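Local atomic coordinates of CurM Sulfotransferase (Moorea producta, PDB entry 4GBM), a protein that probably transfers a sulfuryl group from PAPS to an intermediate of curacin biosynthesis, as the sulfotransferase domain of a polyketide synthase. Residues K90-V95 and Y121-E126; L115-V120 and E151-N156. The protein carries 2 engineered substitutions. One frame throughout, in Å; residues are numbered along the deposited sequence.

Interaction 1: K90-V95 and Y121-E126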
loop_
_atom_site.group_PDB
_atom_site.type_symbol
_atom_site.label_atom_id
_atom_site.label_comp_id
_atom_site.label_asym_id
_atom_site.label_seq_id
_atom_site.Cartn_x
_atom_site.Cartn_y
_atom_site.Cartn_z
ATOM N N LYS A 90 0.572 -7.667 14.382
ATOM C CA LYS A 90 1.283 -6.504 14.912
ATOM C C LYS A 90 0.341 -5.381 15.314
ATOM O O LYS A 90 0.600 -4.673 16.291
ATOM C CB LYS A 90 2.319 -5.984 13.906
ATOM C CG LYS A 90 3.562 -6.852 13.813
ATOM C CD LYS A 90 4.538 -6.309 12.779
ATOM C CE LYS A 90 5.796 -7.164 12.712
ATOM N NZ LYS A 90 6.550 -7.176 13.994
ATOM N N THR A 91 -0.746 -5.216 14.557
ATOM C CA THR A 91 -1.738 -4.195 14.873
ATOM C C THR A 91 -2.334 -4.421 16.260
ATOM O O THR A 91 -2.322 -3.513 17.092
ATOM C CB THR A 91 -2.835 -4.103 13.787
ATOM O OG1 THR A 91 -2.257 -3.557 12.596
ATOM C CG2 THR A 91 -3.976 -3.205 14.235
ATOM N N PHE A 92 -2.830 -5.632 16.520
ATOM C CA PHE A 92 -3.391 -5.936 17.834
ATOM C C PHE A 92 -2.348 -5.862 18.954
ATOM O O PHE A 92 -2.669 -5.465 20.076
ATOM C CB PHE A 92 -4.121 -7.289 17.834
ATOM C CG PHE A 92 -5.471 -7.254 17.163
ATOM C CD1 PHE A 92 -6.486 -6.425 17.642
ATOM C CD2 PHE A 92 -5.734 -8.060 16.061
ATOM C CE1 PHE A 92 -7.733 -6.395 17.023
ATOM C CE2 PHE A 92 -6.981 -8.036 15.434
ATOM C CZ PHE A 92 -7.979 -7.206 15.915
ATOM N N MET A 93 -1.100 -6.214 18.642
ATOM C CA MET A 93 0.007 -6.066 19.598
ATOM C C MET A 93 0.204 -4.616 20.028
ATOM O O MET A 93 0.357 -4.340 21.215
ATOM C CB MET A 93 1.316 -6.594 19.022
ATOM C CG MET A 93 1.342 -8.077 18.743
ATOM S SD MET A 93 3.012 -8.581 18.336
ATOM C CE MET A 93 2.775 -9.614 16.902
ATOM N N GLU A 94 0.199 -3.700 19.055
ATOM C CA GLU A 94 0.387 -2.270 19.321
ATOM C C GLU A 94 -0.780 -1.675 20.103
ATOM O O GLU A 94 -0.588 -1.078 21.168
ATOM C CB GLU A 94 0.553 -1.487 18.009
ATOM C CG GLU A 94 1.850 -1.735 17.249
ATOM C CD GLU A 94 3.070 -1.058 17.868
ATOM O OE1 GLU A 94 4.197 -1.489 17.547
ATOM O OE2 GLU A 94 2.912 -0.104 18.667
ATOM N N VAL A 95 -1.988 -1.843 19.565
ATOM C CA VAL A 95 -3.176 -1.162 20.083
ATOM C C VAL A 95 -3.684 -1.739 21.406
ATOM O O VAL A 95 -4.368 -1.046 22.166
ATOM C CB VAL A 95 -4.323 -1.078 19.027
ATOM C CG1 VAL A 95 -3.825 -0.398 17.760
ATOM C CG2 VAL A 95 -4.895 -2.454 18.707
ATOM N N TYR A 121 -12.734 -4.756 10.799
ATOM C CA TYR A 121 -12.402 -3.352 10.580
ATOM C C TYR A 121 -13.026 -2.453 11.657
ATOM O O TYR A 121 -12.373 -1.529 12.143
ATOM C CB TYR A 121 -12.850 -2.894 9.200
ATOM C CG TYR A 121 -11.848 -3.030 8.069
ATOM C CD1 TYR A 121 -12.168 -3.777 6.939
ATOM C CD2 TYR A 121 -10.610 -2.358 8.094
ATOM C CE1 TYR A 121 -11.288 -3.884 5.875
ATOM C CE2 TYR A 121 -9.719 -2.459 7.017
ATOM C CZ TYR A 121 -10.073 -3.218 5.913
ATOM O OH TYR A 121 -9.220 -3.334 4.833
ATOM N N GLY A 122 -14.278 -2.719 12.020
ATOM C CA GLY A 122 -14.963 -1.939 13.051
ATOM C C GLY A 122 -14.257 -2.036 14.395
ATOM O O GLY A 122 -14.119 -1.035 15.116
ATOM N N MET A 123 -13.807 -3.245 14.720
ATOM C CA MET A 123 -13.007 -3.521 15.917
ATOM C C MET A 123 -11.667 -2.784 15.893
ATOM O O MET A 123 -11.238 -2.230 16.903
ATOM C CB MET A 123 -12.776 -5.028 16.036
ATOM C CG MET A 123 -11.987 -5.489 17.250
ATOM S SD MET A 123 -11.737 -7.273 17.205
ATOM C CE MET A 123 -13.406 -7.834 16.888
ATOM N N LEU A 124 -11.003 -2.779 14.742
ATOM C CA LEU A 124 -9.756 -2.026 14.613
ATOM C C LEU A 124 -10.002 -0.537 14.814
ATOM O O LEU A 124 -9.261 0.119 15.553
ATOM C CB LEU A 124 -9.086 -2.270 13.259
ATOM C CG LEU A 124 -8.520 -3.667 12.993
ATOM C CD1 LEU A 124 -7.905 -3.738 11.603
ATOM C CD2 LEU A 124 -7.488 -4.047 14.051
ATOM N N GLN A 125 -11.051 -0.012 14.181
ATOM C CA GLN A 125 -11.388 1.408 14.306
ATOM C C GLN A 125 -11.562 1.817 15.768
ATOM O O GLN A 125 -11.020 2.838 16.198
ATOM C CB GLN A 125 -12.632 1.763 13.488
ATOM C CG GLN A 125 -12.363 1.838 11.983
ATOM C CD GLN A 125 -13.615 2.149 11.177
ATOM O OE1 GLN A 125 -14.709 1.666 11.484
ATOM N NE2 GLN A 125 -13.457 2.957 10.135
ATOM N N GLU A 126 -12.288 1.012 16.541
ATOM C CA GLU A 126 -12.496 1.346 17.953
ATOM C C GLU A 126 -11.204 1.240 18.772
ATOM O O GLU A 126 -10.977 2.031 19.690
ATOM C CB GLU A 126 -13.633 0.517 18.570
ATOM C CG GLU A 126 -13.294 -0.938 18.827
ATOM C CD GLU A 126 -14.363 -1.673 19.604
ATOM O OE1 GLU A 126 -14.574 -2.861 19.296
ATOM O OE2 GLU A 126 -14.987 -1.082 20.518
#

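Interaction 2: L115-V120 and E151-N156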
loop_
_atom_site.group_PDB
_atom_site.type_symbol
_atom_site.label_atom_id
_atom_site.label_comp_id
_atom_site.label_asym_id
_atom_site.label_seq_id
_atom_site.Cartn_x
_atom_site.Cartn_y
_atom_site.Cartn_z
ATOM N N LEU A 115 -16.095 -13.894 12.201
ATOM C CA LEU A 115 -16.541 -12.520 12.042
ATOM C C LEU A 115 -16.412 -12.094 10.589
ATOM O O LEU A 115 -15.542 -12.580 9.864
ATOM C CB LEU A 115 -15.719 -11.580 12.928
ATOM C CG LEU A 115 -15.861 -11.692 14.451
ATOM C CD1 LEU A 115 -15.220 -10.456 15.068
ATOM C CD2 LEU A 115 -17.309 -11.843 14.917
ATOM N N SER A 116 -17.285 -11.192 10.154
ATOM C CA SER A 116 -17.107 -10.589 8.839
ATOM C C SER A 116 -15.894 -9.665 8.852
ATOM O O SER A 116 -15.485 -9.170 9.905
ATOM C CB SER A 116 -18.346 -9.802 8.427
ATOM O OG SER A 116 -18.463 -8.607 9.177
ATOM N N ILE A 117 -15.332 -9.421 7.674
ATOM C CA ILE A 117 -14.209 -8.492 7.562
ATOM C C ILE A 117 -14.628 -7.082 8.010
ATOM O O ILE A 117 -13.854 -6.369 8.655
ATOM C CB ILE A 117 -13.565 -8.529 6.146
ATOM C CG1 ILE A 117 -12.303 -9.401 6.158
ATOM C CG2 ILE A 117 -13.132 -7.147 5.689
ATOM C CD1 ILE A 117 -12.510 -10.816 6.626
ATOM N N GLN A 118 -15.870 -6.699 7.715
ATOM C CA GLN A 118 -16.368 -5.410 8.181
ATOM C C GLN A 118 -16.368 -5.319 9.713
ATOM O O GLN A 118 -16.003 -4.287 10.268
ATOM C CB GLN A 118 -17.759 -5.125 7.627
ATOM C CG GLN A 118 -18.169 -3.681 7.794
ATOM C CD GLN A 118 -19.558 -3.411 7.281
ATOM O OE1 GLN A 118 -20.490 -4.173 7.544
ATOM N NE2 GLN A 118 -19.713 -2.313 6.554
ATOM N N GLN A 119 -16.766 -6.400 10.389
ATOM C CA GLN A 119 -16.723 -6.424 11.858
ATOM C C GLN A 119 -15.305 -6.263 12.392
ATOM O O GLN A 119 -15.093 -5.596 13.406
ATOM C CB GLN A 119 -17.346 -7.706 12.408
ATOM C CG GLN A 119 -18.859 -7.711 12.389
ATOM C CD GLN A 119 -19.419 -9.066 12.767
ATOM O OE1 GLN A 119 -19.127 -10.071 12.125
ATOM N NE2 GLN A 119 -20.219 -9.100 13.828
ATOM N N VAL A 120 -14.331 -6.866 11.710
ATOM C CA VAL A 120 -12.942 -6.766 12.158
ATOM C C VAL A 120 -12.421 -5.346 11.950
ATOM O O VAL A 120 -11.769 -4.782 12.830
ATOM C CB VAL A 120 -12.041 -7.834 11.488
ATOM C CG1 VAL A 120 -10.575 -7.638 11.870
ATOM C CG2 VAL A 120 -12.509 -9.216 11.908
ATOM N N GLU A 151 -15.474 0.864 -1.079
ATOM C CA GLU A 151 -16.643 1.736 -1.125
ATOM C C GLU A 151 -17.899 1.059 -0.588
ATOM O O GLU A 151 -18.850 1.734 -0.187
ATOM C CB GLU A 151 -16.865 2.252 -2.553
ATOM C CG GLU A 151 -15.800 3.258 -2.988
ATOM C CD GLU A 151 -15.890 4.562 -2.203
ATOM O OE1 GLU A 151 -16.867 5.315 -2.410
ATOM O OE2 GLU A 151 -14.990 4.830 -1.372
ATOM N N ALA A 152 -17.903 -0.271 -0.580
ATOM C CA ALA A 152 -19.039 -1.023 -0.048
ATOM C C ALA A 152 -19.016 -1.093 1.473
ATOM O O ALA A 152 -20.072 -1.112 2.113
ATOM C CB ALA A 152 -19.085 -2.424 -0.645
ATOM N N LEU A 153 -17.815 -1.124 2.047
ATOM C CA LEU A 153 -17.660 -1.311 3.490
ATOM C C LEU A 153 -17.587 -0.006 4.272
ATOM O O LEU A 153 -17.967 0.037 5.446
ATOM C CB LEU A 153 -16.409 -2.145 3.793
ATOM C CG LEU A 153 -16.374 -3.601 3.317
ATOM C CD1 LEU A 153 -15.073 -4.266 3.743
ATOM C CD2 LEU A 153 -17.575 -4.389 3.817
ATOM N N PHE A 154 -17.079 1.037 3.620
ATOM C CA PHE A 154 -16.770 2.308 4.266
ATOM C C PHE A 154 -17.463 3.453 3.557
ATOM O O PHE A 154 -17.634 3.425 2.332
ATOM C CB PHE A 154 -15.264 2.596 4.219
ATOM C CG PHE A 154 -14.410 1.569 4.911
ATOM C CD1 PHE A 154 -14.180 1.654 6.277
ATOM C CD2 PHE A 154 -13.821 0.524 4.192
ATOM C CE1 PHE A 154 -13.385 0.710 6.931
ATOM C CE2 PHE A 154 -13.018 -0.427 4.845
ATOM C CZ PHE A 154 -12.806 -0.318 6.218
ATOM N N ALA A 155 -17.827 4.477 4.325
ATOM C CA ALA A 155 -18.402 5.684 3.766
ATOM C C ALA A 155 -17.403 6.839 3.750
ATOM O O ALA A 155 -16.774 7.137 4.765
ATOM C CB ALA A 155 -19.655 6.072 4.545
ATOM N N ASN A 156 -17.275 7.478 2.584
ATOM C CA ASN A 156 -16.461 8.682 2.384
ATOM C C ASN A 156 -14.979 8.529 2.709
ATOM O O ASN A 156 -14.325 9.458 3.193
ATOM C CB ASN A 156 -17.084 9.895 3.088
ATOM C CG ASN A 156 -18.436 10.269 2.507
ATOM O OD1 ASN A 156 -19.478 9.848 3.013
ATOM N ND2 ASN A 156 -18.423 11.038 1.420
HETATM O O HOH W 1 -21.743 -2.152 4.335
#

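Interaction 1: K90-V95 and Y121-E126
A helix-helix packing contact with a Met-aromatic pair joins Thr91 and Phe92 of helix 87-96 to Met123 and Leu124 of helix 117-128, in the alpha-helical part of this P-loop-related sulfotransferase fold. The segment axes run 30° apart in the same general direction and come no closer than 11.3 Å, so side chains alone bridge the gap. Leu124 CD2 is the central methyl. It lies over one face of the Phe92 ring, 4.1 Å from the centroid, as a CH-pi contact, and also meets the methyl of Thr91. Thr91 CG2 reaches it because it stands anti to the backbone N, while Thr91 OG1 is hydrogen-bonded to Gly87 O, one turn earlier in the same helix. The sulfur of Met123 approaches the same ring obliquely, 5.0 Å from the centroid and 66° off the normal. Beyond this pair of helices, Phe92 also packs on Ser103 and Leu106 of helix 100-113. With Phe92 cut back to an alanine, the Met123 sulfur and the Leu124 methyl would probably lose their aromatic partner, and a gap would open between the helices. The tightest touch is methyl to methyl, Thr91 CG2 to Leu124 CD2, at 3.6 Å.

Interaction 2: L115-V120 and E151-N156
The start of helix 117-128 meets the end of helix 144-153, with Gln118 and Leu153 closest in backbone register, their CA atoms 6.4 Å apart. The second helix ends at Leu153, and from Phe154 the chain runs extended through 154-155. Ser116 is the N-cap of the first helix: its OG accepts from Gln119 N at 3.0 Å, and Ser116 N returns a bond to Gln119 OE1 at 2.9 Å, completing a capping box.

Across the contact, the carboxamide of Gln118 donates from NE2 to the backbone O of Leu153, at 3.1 Å and with an N-H...O angle of 153°. The acceptor lies almost exactly in the amide plane of Gln118, and the nitrogen comes in on a lone pair in the plane of the Leu153 carbonyl. Gln118 CG is anti to the backbone N (chi1 -166°) and the chain is extended beyond it, which carries NE2 across to the helix end. A water accepts from the same NE2 at 3.0 Å and donates to Ala152 O, so the one amide nitrogen serves two successive carbonyls, one directly and one through water.

Besides the polar bond, the side chains of Leu153 and Gln118 lie alongside each other, pointing opposite ways, with Leu153 CD2 3.9 Å from Gln118 CB and also touching the rest of the aliphatic stem. The other methyl, Leu153 CD1, reaches Ile117 CG2 at 4.0 Å, giving the contact an apolar side.

Ile117 packs on Met72 of helix 72-78, whereas Gln118 touches Leu31 of strand 31-32. That strand pairs in parallel with the short, weakly bonded strand 154-155, and Leu31 shares backbone bonds with Leu153 and Ala155, so the junction joins two helices to this small strand pair.

Interactions 1 and 2 use successive parts of helix 117-128, their centres 14 Å apart: its first turn meets 151-156, and the following turns meet 90-95. They touch directly. The rings of Tyr121 and Phe154 pack edge-to-face, with Tyr121 CG 3.4 Å from Phe154 CZ, and Met123 CE lies 3.7 Å from Leu115 CD1. Tyr121 OH is hydrogen-bonded to Asp135 OD1 on strand 132-136, tying the shared helix to the central parallel sheet. Both contacts are helix packing: a zinc ion lies about 12 Å from the Phe92 side chain and one about 11 Å from that of Ile117, but neither contact includes His261 and Asp269 or His275 and Asp279, which bind zinc. The chain also binds adenosine-3'-5'-diphosphate.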